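Local coordinates for PA_0080 (Pseudomonas aeruginosa, PDB 3ZHN), which serves as the lipoprotein TssJ1 of a type VI secretion system, probably tethering the membrane complex to the outer membrane as its relatives do, at residues L56-L61 with R101-T106; V33-H38 with R112-V117; Q130-P135 with S140-T145; D64-R69 with S81-D86; A118-R121 with R125-W128. All coordinates share one frame; numbering follows the deposited sequence.

Interaction 1: L56-L61 with R101-T106; sequences LRLYEL and RRIERT
L58 and I103 meet tip to tip between two β-sheets, the methyl CD1 of L58 lying 4.0 Å from CD1 of I103. Each is delivered by its first torsion: CG of L58 is anti to the main-chain nitrogen (chi1 175°), while CG1 of I103 takes the crowded position between N and the carbonyl carbon (chi1 66°). One pair further along, E60 and R105 cross at a slant. Here the carboxylate meets hydrocarbon rather than charge, with OE2 of E60 4.0 Å from CD of R105 and 4.8 Å from NE. The bend of R105 at chi2 (-101°) carries its guanidinium back along its own strand, where CD1 of I103 sits over one face, toward the rim. In the next shell D91 forms a salt bridge with NE of R105, and a hydrogen bond links E60 OE1 to the hydroxyl of T111. E89 brings a second carboxylate close to OE2 of E60. The strand segments run nearly parallel with axes 11.2 Å apart, a spacing too wide for backbone pairing and bridged mainly by side chains. On the far side of 101-106, R102 grips OE1 of E104 with both terminal nitrogens, away from the interface. The chemistry is divided: apolar contact joins the sheets at L58, whereas at E60 opposite charges would attract through space without pairing, and E89 may raise the proton affinity of one of the two carboxylates.

Interaction 2: V33-H38 with R112-V117; sequences VVIWLH and RQLGFV
L114 pushes its CD1 methyl toward two residues of the facing strand, reaching CG1 of V33 at 4.1 Å and CD1 of I35 at 4.3 Å. Toward V33 the approach is tip to tip; a trans first torsion (N to CG1, chi1 177°) turns that branch of the valine across the gap. The same I35 methyl also touches the aromatic ring of F116, coming to CZ at 4.3 Å from the edge and close to the ring plane instead of over a face. I35 CD1 is therefore shared between an aliphatic and an aromatic neighbour. Strands 33-38 and 113-117 belong to different sheets, their axes 11.5 Å apart and inclined by 23°, and alternate residues from each fill the space between. V134 packs on both V33 and L114, and I144 on both I35 and F116, so the cluster continues into the loop after strand 129-133 and into strand 139-146. At its start the segment 112-117 carries a classic β-bulge, R112 and Q113 both facing L61. The polar side chain of H38 is occupied on the outer side by E100 and D143. Since no hydrogen bond spans this buried interface, cohesion between these segments probably rests on dispersion and the exclusion of water.

Interaction 3: Q130-P135 with S140-T145; sequences QVLDVP and SHLDIT
L132 and L142 form the tight half of this contact, reaching toward each other tip to tip. The methyl CD2 of L132 is set against the fork of L142, 3.6 Å from its CD1 and 3.8 Å from its CD2, so that a single methyl meets both branches. The first torsions account for the meeting: in L132 the side chain departs anti to N (chi1 -174°), whereas in L142 it is the carbonyl carbon that CG stands anti to (chi1 -57°), and the two chains extend inward from different sheets. I153 backs L142 from the neighbouring strand 151-155.

Closer to the connecting turn the character changes. The hydroxyl of S140 faces hydrocarbon, with OG 3.7 Å from CG1 of V134 and 3.9 Å from the proline ring carbon CD of P135. These looser contacts are supplemented by a water molecule that donates a hydrogen bond to the carbonyl O of P135 at 2.7 Å and is hydrogen-bonded to OG of S140 at 2.5 Å. Direct hydrogen bonds between the segments are absent, so solvent supplies a polar link where P135 reaches the surface, while V134, its neighbour, is buried. The backbones also spread apart away from the turn: the CA atoms of V134 and S140 are 7.2 Å apart, those of L132 and L142 10.5 Å. Two strands joined by a short connection yet facing each other through side chains, each hydrogen-bonded into its own sheet, constitute a β-arch, here closing one end of the β-sandwich.

Interaction 4: D64-R69 with S81-D86; sequences DTAFGR and STLGGD
L83 and A66 bury the most surface in this contact, followed by F67 and D86. The two methyls of L83 have different tasks. Its CD2 presses on the backbone of the short, weakly bonded helix at about 65-69, 3.6 Å from N of F67, and also meets CB of A66 at 4.0 Å. Its CD1 goes instead to F67, 4.1 Å from CD1 of that ring, approaching its edge near the ring plane. The phenylalanine ring is brought there by a trans arrangement of N and CG (chi1 -178°), and the two side chains pass one another at a slant.

A66 has a second neighbour in D86, whose OD2 lies 3.8 Å from the alanine CB. The same carboxylate oxygen also reaches the helix backbone through two waters. One accepts from N of A66 at 2.9 Å, the other from N of F67 at 2.9 Å, and both donate to OD2 of D86. Amide groups near the start of this helical turn thus receive partners through solvent, and the negative charge of D86 would suit that end. Before D86 the chain leaves helix 79-83 at G84, which has a positive phi (53°), and turns so that the aspartate comes back beside A66.

Beneath this pair of helical segments lies the antiparallel sheet. F67 packs there on L61, V117 and V131 and meets the ring of Y59, while L83 also rests on L61; L75 from helix 72-77 touches both F67 and L83, completing a small helical layer over strands 54-61, 113-118 and 129-133.

Interaction 5: A118-R121 with R125-W128; sequences AAYR and RATW
The Y120 ring has CB of W128 at its edge, near the ring plane, 4.2 Å from its CD2. CB of A126 approaches the same ring obliquely while lying 3.7 Å from CB of Y120, and the carbonyl O of T127 also slants in. The motif is a β-hairpin: these residues form the two sides of the loop connecting the antiparallel neighbours 113-118 and 129-133. W128 contributes its CB to the contact, and its indole leads away to meet Y72 edge-to-face. Its chi1 of 58° sets CG between N and the carbonyl carbon. Where the chain leaves strand 113-118, A119 centres an inverse γ-turn, bending the chain just before Y120, whose CB and ring lie against A126. The phenolic OH of Y120 finds its hydrogen-bond partner beyond the loop, at the carbonyl of G147.

Toward the tip, R121 and R125 cross with their guanidinium planes 84° apart. NH2 of R121 is 3.9 Å from NH2 of R125, like charges close at the surface. It is probably eased by D122, which forms a salt bridge with R125, while NE of R121 is taken by the carbonyl of P45. At the base the two sides are tied directly: the N-H of A118 donates to O of W128 at 2.9 Å, nearly straight (165°) and in the carbonyl plane, and CB of W128 rests 3.4 Å from O of A118.

Interactions 1, 2 and 3 form the interior of one β-sandwich, consistent with the transthyretin-like fold of TssJ proteins: each joins the mixed sheet to the antiparallel one. Interaction 2 is central, its centre about 5 Å from those of both interaction 1 and interaction 3. Backbone pairing of 33-38 with 101-106 and of 112-117 with 56-61 connects the first two. Interaction 4 lies outside the sandwich, about 17 Å from interaction 1 between centres; its F67 also touches interactions 2 and 3, with CZ 3.8 Å from CA of G115 and CE2 3.8 Å from O of Q130. Interaction 5 belongs to a loop end, with centres about 18 Å from interaction 3, although segments 125-128 and 130-135 are almost continuous in sequence.

Interaction 1: L56-L61 with R101-T106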
# COMPACT_ATOMS: atom_id res chain seq x y z
N LEU A 56 -4.38 -0.75 6.28
CA LEU A 56 -3.42 -0.59 5.19
C LEU A 56 -2.51 0.57 5.51
O LEU A 56 -2.99 1.64 5.92
CB LEU A 56 -4.15 -0.34 3.86
CG LEU A 56 -3.32 -0.25 2.60
CD1 LEU A 56 -2.59 -1.54 2.22
CD2 LEU A 56 -4.17 0.26 1.46
N ARG A 57 -1.23 0.39 5.24
CA ARG A 57 -0.22 1.42 5.36
C ARG A 57 0.43 1.62 3.98
O ARG A 57 0.80 0.66 3.32
CB ARG A 57 0.80 0.98 6.41
N LEU A 58 0.52 2.88 3.58
CA LEU A 58 1.20 3.35 2.42
C LEU A 58 2.48 4.02 2.82
O LEU A 58 2.50 4.83 3.76
CB LEU A 58 0.31 4.32 1.67
CG LEU A 58 0.81 5.08 0.46
CD1 LEU A 58 -0.35 5.66 -0.26
CD2 LEU A 58 1.77 6.19 0.69
N TYR A 59 3.58 3.70 2.14
CA TYR A 59 4.91 4.25 2.43
C TYR A 59 5.48 4.95 1.17
O TYR A 59 5.47 4.37 0.05
CB TYR A 59 5.88 3.11 2.82
CG TYR A 59 5.46 2.27 3.96
CD1 TYR A 59 4.43 1.32 3.85
CD2 TYR A 59 6.07 2.38 5.17
CE1 TYR A 59 4.12 0.52 4.91
CE2 TYR A 59 5.76 1.58 6.24
CZ TYR A 59 4.74 0.66 6.14
OH TYR A 59 4.36 -0.17 7.22
N GLU A 60 5.88 6.20 1.34
CA GLU A 60 6.65 6.88 0.32
C GLU A 60 8.12 6.61 0.64
O GLU A 60 8.59 6.87 1.76
CB GLU A 60 6.34 8.37 0.30
CG GLU A 60 4.97 8.72 -0.13
CD GLU A 60 4.84 10.23 -0.47
OE1 GLU A 60 5.87 10.93 -0.74
OE2 GLU A 60 3.70 10.69 -0.47
N LEU A 61 8.83 6.10 -0.36
CA LEU A 61 10.20 5.57 -0.25
C LEU A 61 11.18 6.21 -1.24
O LEU A 61 10.82 6.37 -2.41
CB LEU A 61 10.18 4.06 -0.40
CG LEU A 61 9.32 3.25 0.60
CD1 LEU A 61 9.14 1.83 0.09
CD2 LEU A 61 9.96 3.20 1.98
N ARG A 101 -12.32 4.17 -1.93
CA ARG A 101 -11.73 5.45 -1.73
C ARG A 101 -10.88 5.82 -2.90
O ARG A 101 -10.32 5.00 -3.62
CB ARG A 101 -10.80 5.55 -0.50
CG ARG A 101 -11.35 5.02 0.74
CD ARG A 101 -10.52 5.56 1.86
NE ARG A 101 -11.04 5.01 3.09
CZ ARG A 101 -10.61 5.31 4.27
NH1 ARG A 101 -9.62 6.20 4.41
NH2 ARG A 101 -11.12 4.66 5.32
N ARG A 102 -10.76 7.15 -3.02
CA ARG A 102 -9.84 7.78 -3.96
C ARG A 102 -8.90 8.65 -3.15
O ARG A 102 -9.29 9.53 -2.38
CB ARG A 102 -10.66 8.64 -4.93
CG ARG A 102 -9.90 9.11 -6.16
CD ARG A 102 -10.70 10.23 -6.82
NE ARG A 102 -10.02 10.84 -7.96
CZ ARG A 102 -9.12 11.82 -7.90
NH1 ARG A 102 -8.73 12.36 -6.72
NH2 ARG A 102 -8.59 12.29 -9.04
N ILE A 103 -7.63 8.48 -3.41
CA ILE A 103 -6.62 9.31 -2.82
C ILE A 103 -5.72 9.89 -3.87
O ILE A 103 -5.43 9.25 -4.86
CB ILE A 103 -5.82 8.61 -1.69
CG1 ILE A 103 -5.00 7.49 -2.21
CG2 ILE A 103 -6.75 8.09 -0.60
CD1 ILE A 103 -3.96 7.02 -1.21
N GLU A 104 -5.25 11.11 -3.66
CA GLU A 104 -4.38 11.73 -4.66
C GLU A 104 -3.26 12.38 -3.87
O GLU A 104 -3.51 12.94 -2.81
CB GLU A 104 -5.18 12.78 -5.44
CG GLU A 104 -4.35 13.53 -6.49
CD GLU A 104 -5.18 14.37 -7.49
OE1 GLU A 104 -6.46 14.21 -7.48
OE2 GLU A 104 -4.53 15.11 -8.39
N ARG A 105 -2.03 12.22 -4.37
CA ARG A 105 -0.84 12.70 -3.73
C ARG A 105 0.04 13.23 -4.87
O ARG A 105 -0.01 12.72 -5.97
CB ARG A 105 -0.03 11.55 -3.08
CG ARG A 105 -0.69 10.58 -2.12
CD ARG A 105 -0.31 11.02 -0.73
NE ARG A 105 -0.97 10.29 0.33
CZ ARG A 105 -2.26 10.42 0.67
NH1 ARG A 105 -3.12 11.23 0.05
NH2 ARG A 105 -2.71 9.73 1.66
N THR A 106 0.86 14.20 -4.55
CA THR A 106 2.09 14.44 -5.25
C THR A 106 3.19 13.85 -4.43
O THR A 106 3.31 14.05 -3.20
CB THR A 106 2.36 15.90 -5.51
OG1 THR A 106 2.46 16.57 -4.24
CG2 THR A 106 1.20 16.41 -6.38

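Interaction 2: V33-H38 with R112-V117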
# COMPACT_ATOMS: atom_id res chain seq x y z
N VAL A 33 0.13 11.07 -8.26
CA VAL A 33 -0.42 9.74 -8.16
C VAL A 33 -1.90 9.87 -7.72
O VAL A 33 -2.19 10.61 -6.76
CB VAL A 33 0.37 8.87 -7.14
CG1 VAL A 33 -0.27 7.49 -6.98
CG2 VAL A 33 1.83 8.87 -7.52
N VAL A 34 -2.78 9.17 -8.42
CA VAL A 34 -4.11 8.95 -8.01
C VAL A 34 -4.31 7.46 -7.81
O VAL A 34 -3.99 6.67 -8.71
CB VAL A 34 -5.18 9.49 -8.98
CG1 VAL A 34 -6.56 9.40 -8.33
CG2 VAL A 34 -4.92 10.97 -9.32
N ILE A 35 -4.81 7.09 -6.62
CA ILE A 35 -5.09 5.73 -6.29
C ILE A 35 -6.54 5.58 -5.95
O ILE A 35 -7.05 6.28 -5.03
CB ILE A 35 -4.26 5.25 -5.09
CG1 ILE A 35 -2.75 5.21 -5.44
CG2 ILE A 35 -4.73 3.85 -4.59
CD1 ILE A 35 -1.86 5.07 -4.23
N TRP A 36 -7.16 4.64 -6.65
CA TRP A 36 -8.49 4.17 -6.28
C TRP A 36 -8.33 2.88 -5.52
O TRP A 36 -7.83 1.86 -6.08
CB TRP A 36 -9.38 3.95 -7.48
CG TRP A 36 -9.84 5.20 -8.11
CD1 TRP A 36 -11.05 5.88 -7.90
CD2 TRP A 36 -9.14 5.95 -9.11
NE1 TRP A 36 -11.13 6.97 -8.72
CE2 TRP A 36 -9.96 7.06 -9.43
CE3 TRP A 36 -7.90 5.80 -9.75
CZ2 TRP A 36 -9.60 7.98 -10.39
CZ3 TRP A 36 -7.56 6.75 -10.72
CH2 TRP A 36 -8.41 7.82 -11.02
N LEU A 37 -8.77 2.89 -4.26
CA LEU A 37 -8.66 1.72 -3.37
C LEU A 37 -10.01 1.01 -3.36
O LEU A 37 -11.02 1.64 -3.08
CB LEU A 37 -8.35 2.16 -1.92
CG LEU A 37 -7.04 2.90 -1.55
CD1 LEU A 37 -7.11 3.35 -0.10
CD2 LEU A 37 -5.89 1.94 -1.75
N HIS A 38 -10.01 -0.30 -3.63
CA HIS A 38 -11.21 -1.07 -3.70
C HIS A 38 -11.07 -2.20 -2.70
O HIS A 38 -10.28 -3.12 -2.90
CB HIS A 38 -11.38 -1.70 -5.11
CG HIS A 38 -11.20 -0.75 -6.22
ND1 HIS A 38 -12.12 0.24 -6.54
CD2 HIS A 38 -10.19 -0.64 -7.10
CE1 HIS A 38 -11.66 0.93 -7.57
NE2 HIS A 38 -10.48 0.45 -7.91
N ARG A 112 10.79 7.74 -4.93
CA ARG A 112 10.85 6.95 -6.12
C ARG A 112 9.90 5.78 -6.11
O ARG A 112 9.61 5.28 -7.15
CB ARG A 112 12.29 6.50 -6.34
CG ARG A 112 13.23 7.65 -6.61
CD ARG A 112 13.00 8.27 -8.00
N GLN A 113 9.51 5.28 -4.94
CA GLN A 113 8.63 4.12 -4.86
C GLN A 113 7.50 4.38 -3.87
O GLN A 113 7.65 5.11 -2.87
CB GLN A 113 9.34 2.81 -4.37
CG GLN A 113 10.59 2.44 -5.18
CD GLN A 113 11.86 3.01 -4.60
OE1 GLN A 113 11.99 3.22 -3.39
NE2 GLN A 113 12.84 3.28 -5.49
N LEU A 114 6.42 3.65 -4.09
CA LEU A 114 5.36 3.49 -3.11
C LEU A 114 5.44 2.05 -2.57
O LEU A 114 5.48 1.10 -3.37
CB LEU A 114 3.97 3.76 -3.70
CG LEU A 114 3.74 5.21 -4.07
CD1 LEU A 114 2.39 5.39 -4.75
CD2 LEU A 114 3.79 6.06 -2.83
N GLY A 115 5.36 1.92 -1.24
CA GLY A 115 5.20 0.62 -0.59
C GLY A 115 3.85 0.49 0.08
O GLY A 115 3.25 1.52 0.47
N PHE A 116 3.41 -0.77 0.22
CA PHE A 116 2.12 -1.09 0.79
C PHE A 116 2.29 -2.27 1.73
O PHE A 116 2.88 -3.28 1.32
CB PHE A 116 1.06 -1.41 -0.24
CG PHE A 116 0.87 -0.32 -1.25
CD1 PHE A 116 1.68 -0.24 -2.37
CD2 PHE A 116 -0.13 0.65 -1.07
CE1 PHE A 116 1.53 0.80 -3.26
CE2 PHE A 116 -0.27 1.71 -1.93
CZ PHE A 116 0.55 1.76 -3.02
N VAL A 117 1.72 -2.17 2.96
CA VAL A 117 1.65 -3.24 3.93
C VAL A 117 0.19 -3.33 4.42
O VAL A 117 -0.38 -2.32 4.88
CB VAL A 117 2.56 -3.03 5.13
CG1 VAL A 117 2.36 -4.05 6.24
CG2 VAL A 117 4.01 -3.04 4.72

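Interaction 3: Q130-P135 with S140-T145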
# COMPACT_ATOMS: atom_id res chain seq x y z
N GLN A 130 3.48 -4.99 -1.13
CA GLN A 130 3.75 -4.65 -2.50
C GLN A 130 4.64 -3.42 -2.56
O GLN A 130 4.59 -2.60 -1.66
CB GLN A 130 2.47 -4.35 -3.28
CG GLN A 130 1.48 -5.48 -3.48
CD GLN A 130 1.91 -6.51 -4.45
OE1 GLN A 130 3.00 -6.52 -4.91
NE2 GLN A 130 1.01 -7.38 -4.79
N VAL A 131 5.49 -3.36 -3.60
CA VAL A 131 6.24 -2.14 -3.87
C VAL A 131 6.06 -1.77 -5.32
O VAL A 131 5.84 -2.66 -6.15
CB VAL A 131 7.79 -2.33 -3.69
CG1 VAL A 131 8.15 -2.61 -2.28
CG2 VAL A 131 8.40 -3.41 -4.65
N LEU A 132 6.14 -0.49 -5.63
CA LEU A 132 5.92 -0.00 -6.99
C LEU A 132 6.88 1.14 -7.28
O LEU A 132 6.80 2.16 -6.55
CB LEU A 132 4.47 0.43 -7.18
CG LEU A 132 4.14 0.79 -8.58
CD1 LEU A 132 4.13 -0.40 -9.51
CD2 LEU A 132 2.80 1.51 -8.69
N ASP A 133 7.79 1.03 -8.27
CA ASP A 133 8.56 2.19 -8.70
C ASP A 133 7.61 3.07 -9.51
O ASP A 133 6.91 2.63 -10.42
CB ASP A 133 9.71 1.74 -9.58
CG ASP A 133 10.68 0.86 -8.84
OD1 ASP A 133 11.56 1.38 -8.15
OD2 ASP A 133 10.53 -0.39 -8.94
N VAL A 134 7.63 4.34 -9.21
CA VAL A 134 6.73 5.37 -9.80
C VAL A 134 7.61 6.36 -10.59
O VAL A 134 8.52 6.93 -10.01
CB VAL A 134 5.91 6.12 -8.74
CG1 VAL A 134 5.09 7.23 -9.39
CG2 VAL A 134 4.99 5.14 -8.03
N PRO A 135 7.42 6.46 -11.92
CA PRO A 135 8.24 7.44 -12.68
C PRO A 135 8.06 8.88 -12.21
O PRO A 135 6.94 9.35 -12.01
CB PRO A 135 7.79 7.31 -14.10
CG PRO A 135 6.85 6.23 -14.15
CD PRO A 135 6.45 5.78 -12.79
N SER A 140 0.73 9.09 -12.54
CA SER A 140 0.39 7.68 -12.44
C SER A 140 -0.96 7.52 -11.78
O SER A 140 -1.18 8.05 -10.71
CB SER A 140 1.46 6.91 -11.62
OG SER A 140 2.73 6.90 -12.23
N HIS A 141 -1.82 6.72 -12.39
CA HIS A 141 -3.14 6.37 -11.87
C HIS A 141 -3.15 4.86 -11.61
O HIS A 141 -2.70 4.10 -12.47
CB HIS A 141 -4.28 6.82 -12.79
CG HIS A 141 -4.49 8.30 -12.84
ND1 HIS A 141 -5.59 8.87 -13.46
CD2 HIS A 141 -3.81 9.33 -12.25
CE1 HIS A 141 -5.54 10.18 -13.32
NE2 HIS A 141 -4.45 10.49 -12.61
N LEU A 142 -3.67 4.47 -10.46
CA LEU A 142 -3.60 3.09 -10.00
C LEU A 142 -4.96 2.71 -9.44
O LEU A 142 -5.57 3.43 -8.68
CB LEU A 142 -2.54 2.92 -8.97
CG LEU A 142 -1.13 3.32 -9.31
CD1 LEU A 142 -0.29 3.35 -8.10
CD2 LEU A 142 -0.51 2.32 -10.27
N ASP A 143 -5.33 1.46 -9.71
CA ASP A 143 -6.45 0.79 -9.05
C ASP A 143 -5.82 -0.26 -8.17
O ASP A 143 -5.14 -1.22 -8.67
CB ASP A 143 -7.37 0.12 -10.05
CG ASP A 143 -8.35 1.14 -10.66
OD1 ASP A 143 -9.21 1.68 -9.92
OD2 ASP A 143 -8.25 1.41 -11.86
N ILE A 144 -6.05 -0.11 -6.84
CA ILE A 144 -5.47 -1.03 -5.88
C ILE A 144 -6.63 -1.76 -5.20
O ILE A 144 -7.47 -1.14 -4.54
CB ILE A 144 -4.55 -0.32 -4.90
CG1 ILE A 144 -3.37 0.30 -5.68
CG2 ILE A 144 -4.01 -1.31 -3.86
CD1 ILE A 144 -2.31 0.99 -4.91
N THR A 145 -6.67 -3.10 -5.35
CA THR A 145 -7.69 -3.95 -4.76
C THR A 145 -7.11 -4.60 -3.53
O THR A 145 -6.03 -5.20 -3.59
CB THR A 145 -8.27 -4.95 -5.81
OG1 THR A 145 -8.78 -4.16 -6.89
CG2 THR A 145 -9.42 -5.78 -5.18
O HOH W 1 4.24 8.93 -11.93

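Interaction 4: D64-R69 with S81-D86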
# COMPACT_ATOMS: atom_id res chain seq x y z
N ASP A 64 13.81 1.00 -1.95
CA ASP A 64 12.84 -0.01 -1.47
C ASP A 64 13.42 -1.38 -1.14
O ASP A 64 12.67 -2.34 -0.93
CB ASP A 64 11.61 -0.15 -2.34
CG ASP A 64 11.87 -0.74 -3.72
OD1 ASP A 64 13.06 -1.12 -4.04
OD2 ASP A 64 10.87 -0.85 -4.51
N THR A 65 14.76 -1.49 -1.22
CA THR A 65 15.40 -2.78 -0.94
C THR A 65 15.20 -3.20 0.50
O THR A 65 14.76 -4.34 0.78
CB THR A 65 16.91 -2.71 -1.36
OG1 THR A 65 17.02 -2.29 -2.72
CG2 THR A 65 17.58 -4.03 -1.09
N ALA A 66 15.52 -2.33 1.45
CA ALA A 66 15.27 -2.69 2.84
C ALA A 66 13.81 -2.94 3.11
O ALA A 66 13.47 -3.89 3.82
CB ALA A 66 15.79 -1.57 3.78
N PHE A 67 12.93 -2.08 2.58
CA PHE A 67 11.52 -2.24 2.71
C PHE A 67 11.07 -3.68 2.39
O PHE A 67 10.31 -4.30 3.12
CB PHE A 67 10.79 -1.21 1.85
CG PHE A 67 9.28 -1.31 1.99
CD1 PHE A 67 8.61 -0.76 3.05
CD2 PHE A 67 8.56 -1.99 1.04
CE1 PHE A 67 7.26 -0.86 3.14
CE2 PHE A 67 7.18 -2.11 1.13
CZ PHE A 67 6.55 -1.57 2.17
N GLY A 68 11.49 -4.16 1.23
CA GLY A 68 11.14 -5.51 0.74
C GLY A 68 11.75 -6.67 1.51
O GLY A 68 11.27 -7.80 1.31
N ARG A 69 12.80 -6.40 2.31
CA ARG A 69 13.48 -7.40 3.13
C ARG A 69 13.07 -7.44 4.57
O ARG A 69 13.51 -8.31 5.32
CB ARG A 69 15.00 -7.13 3.12
CG ARG A 69 15.62 -7.47 1.78
CD ARG A 69 17.06 -6.96 1.77
NE ARG A 69 17.78 -7.32 0.55
CZ ARG A 69 19.01 -6.93 0.21
NH1 ARG A 69 19.67 -6.08 0.97
NH2 ARG A 69 19.58 -7.42 -0.90
N SER A 81 13.01 3.48 12.39
CA SER A 81 14.25 2.84 12.80
C SER A 81 14.71 1.84 11.73
O SER A 81 15.89 1.72 11.44
CB SER A 81 14.08 2.13 14.15
OG SER A 81 15.24 1.38 14.39
N THR A 82 13.76 1.13 11.15
CA THR A 82 14.04 0.04 10.22
C THR A 82 14.52 0.59 8.84
O THR A 82 15.46 0.06 8.26
CB THR A 82 12.77 -0.80 10.03
OG1 THR A 82 12.43 -1.39 11.29
CG2 THR A 82 12.99 -1.87 8.97
N LEU A 83 13.90 1.68 8.40
CA LEU A 83 14.12 2.20 7.04
C LEU A 83 15.01 3.44 6.96
O LEU A 83 15.59 3.73 5.92
CB LEU A 83 12.78 2.45 6.37
CG LEU A 83 11.91 1.19 6.27
CD1 LEU A 83 10.54 1.69 5.78
CD2 LEU A 83 12.58 0.05 5.44
N GLY A 84 15.13 4.15 8.09
CA GLY A 84 15.96 5.37 8.19
C GLY A 84 15.60 6.34 7.11
O GLY A 84 14.43 6.65 6.87
N GLY A 85 16.63 6.76 6.42
CA GLY A 85 16.53 7.77 5.35
C GLY A 85 15.70 7.40 4.16
O GLY A 85 15.29 8.26 3.39
N ASP A 86 15.51 6.09 3.97
CA ASP A 86 14.71 5.57 2.83
C ASP A 86 13.24 6.05 3.01
O ASP A 86 12.52 6.10 2.05
CB ASP A 86 14.65 4.02 2.82
CG ASP A 86 15.99 3.32 2.41
OD1 ASP A 86 16.98 4.02 2.00
OD2 ASP A 86 16.02 2.03 2.56
O HOH W 2 16.88 0.17 0.71
O HOH W 3 13.63 0.70 1.92

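Interaction 5: A118-R121 with R125-W128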
# COMPACT_ATOMS: atom_id res chain seq x y z
N ALA A 118 -0.41 -4.51 4.26
CA ALA A 118 -1.78 -4.76 4.71
C ALA A 118 -1.72 -5.78 5.85
O ALA A 118 -1.10 -6.83 5.74
CB ALA A 118 -2.55 -5.35 3.58
N ALA A 119 -2.45 -5.48 6.92
CA ALA A 119 -2.47 -6.29 8.10
C ALA A 119 -3.46 -7.42 7.98
O ALA A 119 -4.45 -7.52 8.74
CB ALA A 119 -2.81 -5.42 9.29
N TYR A 120 -3.20 -8.30 7.01
CA TYR A 120 -4.01 -9.51 6.85
C TYR A 120 -3.89 -10.43 8.10
O TYR A 120 -2.82 -10.54 8.69
CB TYR A 120 -3.66 -10.29 5.55
CG TYR A 120 -4.24 -9.68 4.32
CD1 TYR A 120 -5.59 -9.74 4.12
CD2 TYR A 120 -3.50 -8.93 3.44
CE1 TYR A 120 -6.20 -9.18 3.01
CE2 TYR A 120 -4.10 -8.36 2.32
CZ TYR A 120 -5.45 -8.50 2.09
OH TYR A 120 -6.04 -7.91 0.99
N ARG A 121 -5.01 -11.07 8.42
CA ARG A 121 -5.10 -11.96 9.61
C ARG A 121 -4.08 -13.11 9.61
O ARG A 121 -3.50 -13.40 10.65
CB ARG A 121 -6.50 -12.48 9.76
CG ARG A 121 -6.75 -13.29 11.01
CD ARG A 121 -8.18 -13.81 11.14
NE ARG A 121 -8.61 -14.53 9.96
CZ ARG A 121 -8.32 -15.83 9.73
NH1 ARG A 121 -7.64 -16.53 10.61
NH2 ARG A 121 -8.73 -16.42 8.61
N ARG A 125 -0.51 -16.89 4.25
CA ARG A 125 -1.21 -17.11 3.00
C ARG A 125 -1.37 -15.84 2.17
O ARG A 125 -1.81 -15.93 1.00
CB ARG A 125 -2.64 -17.65 3.31
CG ARG A 125 -3.64 -16.52 3.66
CD ARG A 125 -5.05 -16.90 3.98
NE ARG A 125 -5.10 -17.72 5.20
CZ ARG A 125 -6.24 -18.21 5.72
NH1 ARG A 125 -7.41 -18.01 5.16
NH2 ARG A 125 -6.22 -18.88 6.83
N ALA A 126 -0.97 -14.69 2.72
CA ALA A 126 -1.35 -13.43 2.11
C ALA A 126 -0.23 -12.81 1.28
O ALA A 126 0.95 -12.90 1.64
CB ALA A 126 -1.80 -12.44 3.20
N THR A 127 -0.62 -12.08 0.23
CA THR A 127 0.29 -11.10 -0.40
C THR A 127 0.02 -9.77 0.29
O THR A 127 -0.76 -8.91 -0.09
CB THR A 127 0.04 -11.04 -1.89
OG1 THR A 127 0.15 -12.36 -2.42
CG2 THR A 127 1.02 -10.18 -2.62
N TRP A 128 0.75 -9.62 1.38
CA TRP A 128 0.56 -8.51 2.29
C TRP A 128 1.48 -7.31 2.09
O TRP A 128 1.26 -6.28 2.72
CB TRP A 128 0.66 -8.94 3.77
CG TRP A 128 1.98 -9.58 4.09
CD1 TRP A 128 2.24 -10.94 4.15
CD2 TRP A 128 3.16 -8.95 4.59
NE1 TRP A 128 3.52 -11.16 4.60
CE2 TRP A 128 4.12 -9.96 4.87
CE3 TRP A 128 3.53 -7.59 4.79
CZ2 TRP A 128 5.41 -9.66 5.34
CZ3 TRP A 128 4.79 -7.31 5.25
CH2 TRP A 128 5.72 -8.34 5.53